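Local coordinates for protein LAE5 (Uncultured bacterium, PDB 5JD3) that probably hydrolyses ester bonds, as an alpha/beta hydrolase of the GDSL-like lipase/acylhydrolase family recovered from a lake metagenome, at residues Asn64-Leu67 with Phe68-Pro72; Ala144-Ala147 with Pro148-Lys151. All coordinates share one frame; numbering follows the deposited sequence.

Contact 1: residues Asn64-Leu67 with Phe68-Pro72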
loop_
_atom_site.group_PDB
_atom_site.type_symbol
_atom_site.label_atom_id
_atom_site.label_comp_id
_atom_site.label_asym_id
_atom_site.label_seq_id
_atom_site.Cartn_x
_atom_site.Cartn_y
_atom_site.Cartn_z
ATOM N N ASN A 64 7.588 1.023 10.684
ATOM C CA ASN A 64 8.257 2.042 11.481
ATOM C C ASN A 64 8.955 1.444 12.700
ATOM O O ASN A 64 10.087 1.808 13.019
ATOM C CB ASN A 64 7.255 3.112 11.918
ATOM C CG ASN A 64 7.924 4.312 12.558
ATOM O OD1 ASN A 64 8.486 5.163 11.867
ATOM N ND2 ASN A 64 7.862 4.389 13.881
ATOM N N ALA A 65 8.276 0.519 13.372
ATOM C CA ALA A 65 8.840 -0.148 14.540
ATOM C C ALA A 65 10.015 -1.038 14.149
ATOM O O ALA A 65 11.056 -1.032 14.805
ATOM C CB ALA A 65 7.771 -0.965 15.249
ATOM N N HIS A 66 9.834 -1.800 13.074
ATOM C CA HIS A 66 10.855 -2.713 12.572
ATOM C C HIS A 66 12.138 -1.980 12.194
ATOM O O HIS A 66 13.235 -2.388 12.577
ATOM C CB HIS A 66 10.313 -3.485 11.364
ATOM C CG HIS A 66 11.304 -4.416 10.734
ATOM N ND1 HIS A 66 11.223 -5.785 10.862
ATOM C CD2 HIS A 66 12.384 -4.175 9.952
ATOM C CE1 HIS A 66 12.212 -6.348 10.193
ATOM N NE2 HIS A 66 12.935 -5.393 9.635
ATOM N N LEU A 67 11.991 -0.897 11.439
ATOM C CA LEU A 67 13.138 -0.141 10.950
ATOM C C LEU A 67 13.889 0.555 12.081
ATOM O O LEU A 67 15.115 0.651 12.050
ATOM C CB LEU A 67 12.689 0.880 9.903
ATOM C CG LEU A 67 12.182 0.268 8.594
ATOM C CD1 LEU A 67 11.435 1.297 7.758
ATOM C CD2 LEU A 67 13.335 -0.338 7.804
ATOM N N PHE A 68 13.156 1.036 13.079
ATOM C CA PHE A 68 13.780 1.675 14.233
ATOM C C PHE A 68 14.528 0.670 15.101
ATOM O O PHE A 68 15.650 0.926 15.530
ATOM C CB PHE A 68 12.736 2.407 15.081
ATOM C CG PHE A 68 12.578 3.859 14.731
ATOM C CD1 PHE A 68 13.642 4.736 14.867
ATOM C CD2 PHE A 68 11.364 4.350 14.283
ATOM C CE1 PHE A 68 13.500 6.074 14.550
ATOM C CE2 PHE A 68 11.215 5.688 13.967
ATOM C CZ PHE A 68 12.285 6.551 14.101
ATOM N N ALA A 69 13.901 -0.474 15.355
ATOM C CA ALA A 69 14.461 -1.467 16.266
ATOM C C ALA A 69 15.677 -2.181 15.682
ATOM O O ALA A 69 16.643 -2.453 16.395
ATOM C CB ALA A 69 13.398 -2.481 16.651
ATOM N N ARG A 70 15.628 -2.483 14.388
ATOM C CA ARG A 70 16.696 -3.244 13.745
ATOM C C ARG A 70 17.727 -2.352 13.064
ATOM O O ARG A 70 18.888 -2.736 12.919
ATOM C CB ARG A 70 16.116 -4.220 12.722
ATOM C CG ARG A 70 15.276 -5.333 13.319
ATOM C CD ARG A 70 14.824 -6.273 12.223
ATOM N NE ARG A 70 13.899 -7.298 12.694
ATOM C CZ ARG A 70 14.122 -8.604 12.595
ATOM N NH1 ARG A 70 15.243 -9.045 12.042
ATOM N NH2 ARG A 70 13.224 -9.468 13.046
ATOM N N PHE A 71 17.302 -1.168 12.637
ATOM C CA PHE A 71 18.216 -0.226 12.000
ATOM C C PHE A 71 18.119 1.177 12.600
ATOM O O PHE A 71 17.733 2.117 11.904
ATOM C CB PHE A 71 17.940 -0.151 10.495
ATOM C CG PHE A 71 17.940 -1.487 9.804
ATOM C CD1 PHE A 71 19.116 -2.027 9.310
ATOM C CD2 PHE A 71 16.760 -2.195 9.638
ATOM C CE1 PHE A 71 19.117 -3.254 8.671
ATOM C CE2 PHE A 71 16.756 -3.424 9.000
ATOM C CZ PHE A 71 17.935 -3.952 8.516
ATOM N N PRO A 72 18.469 1.328 13.891
ATOM C CA PRO A 72 18.427 2.661 14.505
ATOM C C PRO A 72 19.348 3.654 13.802
ATOM O O PRO A 72 19.033 4.841 13.729
ATOM C CB PRO A 72 18.905 2.408 15.939
ATOM C CG PRO A 72 18.687 0.959 16.177
ATOM C CD PRO A 72 18.890 0.296 14.855
#
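H66 and R70, one helical turn apart on the last part of helix 59-70, meet through a CH-pi contact. R70 CD sits 3.6 Å from the centroid of the H66 ring and 28° off its normal, so it covers one face but is displaced toward the rim. The next atom, R70 NE, comes 3.2 Å from H66 CE1. R70 reaches this place with an extended chain from CG to NE, and its guanidinium plane ends only 9° from that of the imidazole.

N64 and F68 run side by side in the same direction. With N64 CG anti to the backbone N (chi1 -171°), the amide comes up against the ring edge: OD1 approaches F68 CE2 at 3.5 Å. Closer still, the N64 backbone O lies near the ring plane, 3.1 Å from F68 CD2. L67 and F71 touch more loosely, CD2 to CD2 at 4.3 Å.

Beneath the side chains, the i+4 helical bonds set this spacing, as in R70 N to H66 O at 3.0 Å. The last of them, F71 N to L67 O at 2.9 Å, is bent, and F71 then leaves helical geometry, which marks the C-terminal end of the helix.

Farther out, buried L67 packs on L78 of strand 77-82 and on L230 of helix 219-232. H66 NE2 is hydrogen-bonded to the backbone O of C235, and R70 NH1 to S238 OG. Were H66 an alanine, the C235 carbonyl would probably lose this donor and R70 CD the ring face it packs on, leaving that part of the arginine less firmly placed. Because NE2 donates to a carbonyl, the imidazole needs its proton there, and the nearby arginine charge would be expected to disfavour a second one on ND1.

Contact 2: residues Ala144-Ala147 with Pro148-Lys151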
loop_
_atom_site.group_PDB
_atom_site.type_symbol
_atom_site.label_atom_id
_atom_site.label_comp_id
_atom_site.label_asym_id
_atom_site.label_seq_id
_atom_site.Cartn_x
_atom_site.Cartn_y
_atom_site.Cartn_z
ATOM N N ALA A 144 4.129 8.854 -12.967
ATOM C CA ALA A 144 4.876 9.634 -13.951
ATOM C C ALA A 144 5.271 11.008 -13.414
ATOM O O ALA A 144 6.335 11.529 -13.748
ATOM C CB ALA A 144 4.065 9.783 -15.230
ATOM N N ARG A 145 4.413 11.590 -12.581
ATOM C CA ARG A 145 4.683 12.901 -12.001
ATOM C C ARG A 145 5.576 12.815 -10.767
ATOM O O ARG A 145 6.220 13.794 -10.390
ATOM C CB ARG A 145 3.377 13.608 -11.630
ATOM C CG ARG A 145 2.550 14.088 -12.810
ATOM C CD ARG A 145 1.993 15.481 -12.546
ATOM N NE ARG A 145 1.344 15.578 -11.241
ATOM C CZ ARG A 145 0.031 15.506 -11.049
ATOM N NH1 ARG A 145 -0.784 15.342 -12.082
ATOM N NH2 ARG A 145 -0.468 15.606 -9.825
ATOM N N THR A 146 5.613 11.642 -10.141
ATOM C CA THR A 146 6.297 11.480 -8.862
ATOM C C THR A 146 7.673 10.828 -9.008
ATOM O O THR A 146 8.589 11.116 -8.239
ATOM C CB THR A 146 5.442 10.643 -7.885
ATOM O OG1 THR A 146 4.132 11.213 -7.788
ATOM C CG2 THR A 146 6.073 10.608 -6.502
ATOM N N ALA A 147 7.816 9.954 -9.999
ATOM C CA ALA A 147 9.066 9.226 -10.215
ATOM C C ALA A 147 10.319 10.114 -10.338
ATOM O O ALA A 147 11.351 9.792 -9.750
ATOM C CB ALA A 147 8.941 8.332 -11.449
ATOM N N PRO A 148 10.247 11.227 -11.095
ATOM C CA PRO A 148 11.486 12.010 -11.204
ATOM C C PRO A 148 11.833 12.806 -9.947
ATOM O O PRO A 148 13.005 13.121 -9.740
ATOM C CB PRO A 148 11.198 12.966 -12.372
ATOM C CG PRO A 148 10.007 12.395 -13.071
ATOM C CD PRO A 148 9.207 11.744 -12.002
ATOM N N THR A 149 10.840 13.126 -9.122
ATOM C CA THR A 149 11.070 14.002 -7.977
ATOM C C THR A 149 11.501 13.244 -6.723
ATOM O O THR A 149 11.731 13.851 -5.677
ATOM C CB THR A 149 9.811 14.834 -7.641
ATOM O OG1 THR A 149 10.153 15.871 -6.714
ATOM C CG2 THR A 149 8.729 13.960 -7.032
ATOM N N VAL A 150 11.618 11.923 -6.823
ATOM C CA VAL A 150 12.014 11.110 -5.675
ATOM C C VAL A 150 13.197 10.200 -5.991
ATOM O O VAL A 150 13.495 9.933 -7.155
ATOM C CB VAL A 150 10.848 10.241 -5.166
ATOM C CG1 VAL A 150 9.695 11.114 -4.693
ATOM C CG2 VAL A 150 10.388 9.277 -6.250
ATOM N N LYS A 151 13.865 9.727 -4.944
ATOM C CA LYS A 151 14.983 8.801 -5.099
ATOM C C LYS A 151 14.492 7.408 -5.469
ATOM O O LYS A 151 15.225 6.616 -6.060
ATOM C CB LYS A 151 15.815 8.737 -3.816
ATOM C CG LYS A 151 16.623 9.991 -3.530
ATOM C CD LYS A 151 17.621 9.757 -2.408
ATOM C CE LYS A 151 18.544 10.951 -2.232
ATOM N NZ LYS A 151 19.589 10.701 -1.202
#
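V150 folds back on T146, and its three side-chain carbons gather near one backbone oxygen. CB stands 3.9 Å from T146 O. From there the branches part: CG1, anti to the carbonyl carbon (chi1 -62°), runs on to the methyl CG2 of T146 at 4.1 Å, the two side chains crossing at a slant. The other branch, CG2, lies between the backbone N and the carbonyl carbon, and it ends 3.3 Å from T146 O, with the A147 carbonyl oxygen a little farther off.

T149 presents a methyl to the same oxygen, its CG2 lying 3.1 Å from T146 O. The polar bond there is the backbone one from T149 N to T146 O, 3.1 Å long and weak, with an N-H...O angle of 134°. It joins residues three apart, as in a 3-10-like turn, in place of the four of an alpha-helical bond. This is the far end of a beta-alpha-beta crossover: the chain has left strand 106-110, passed through helices 113-121 and 132-146, and is about to enter strand 152-156, the neighbour of 106-110 in the parallel sheet.

P148 shapes the turn by what it lacks. Its N carries no hydrogen, so A144 O, which would take the next helical bond, instead faces the ring carbon P148 CD at 3.4 Å. The same CD presses on A147 CB at 3.5 Å, tighter than usual for two carbons.

Around the turn, T146 OG1 is hydrogen-bonded to L142 O within its own helix and weakly to W95 NE1. F100 of helix 88-100 touches T146 and T149, while V107 of strand 106-110 is met by both T146 and V150.

Overall arrangement
Contact 1 and contact 2 are separate surface features, each at the C-terminal end of a helix leading toward a strand of the parallel sheet: 64-72 comes before strand 77-82 at the sheet's edge, 144-151 before the more central strand 152-156. Their centres are 26 Å apart and their nearest atoms about 14 Å, so they do not touch. Both are peripheral, their centres about 19 and 17 Å from the centre of the chain. Neither includes a member of the probable Ser-His-Asp triad S36, D213 and H216. A bound di(hydroxyethyl)ether lies about 8 Å from the side chain of A65 in contact 1.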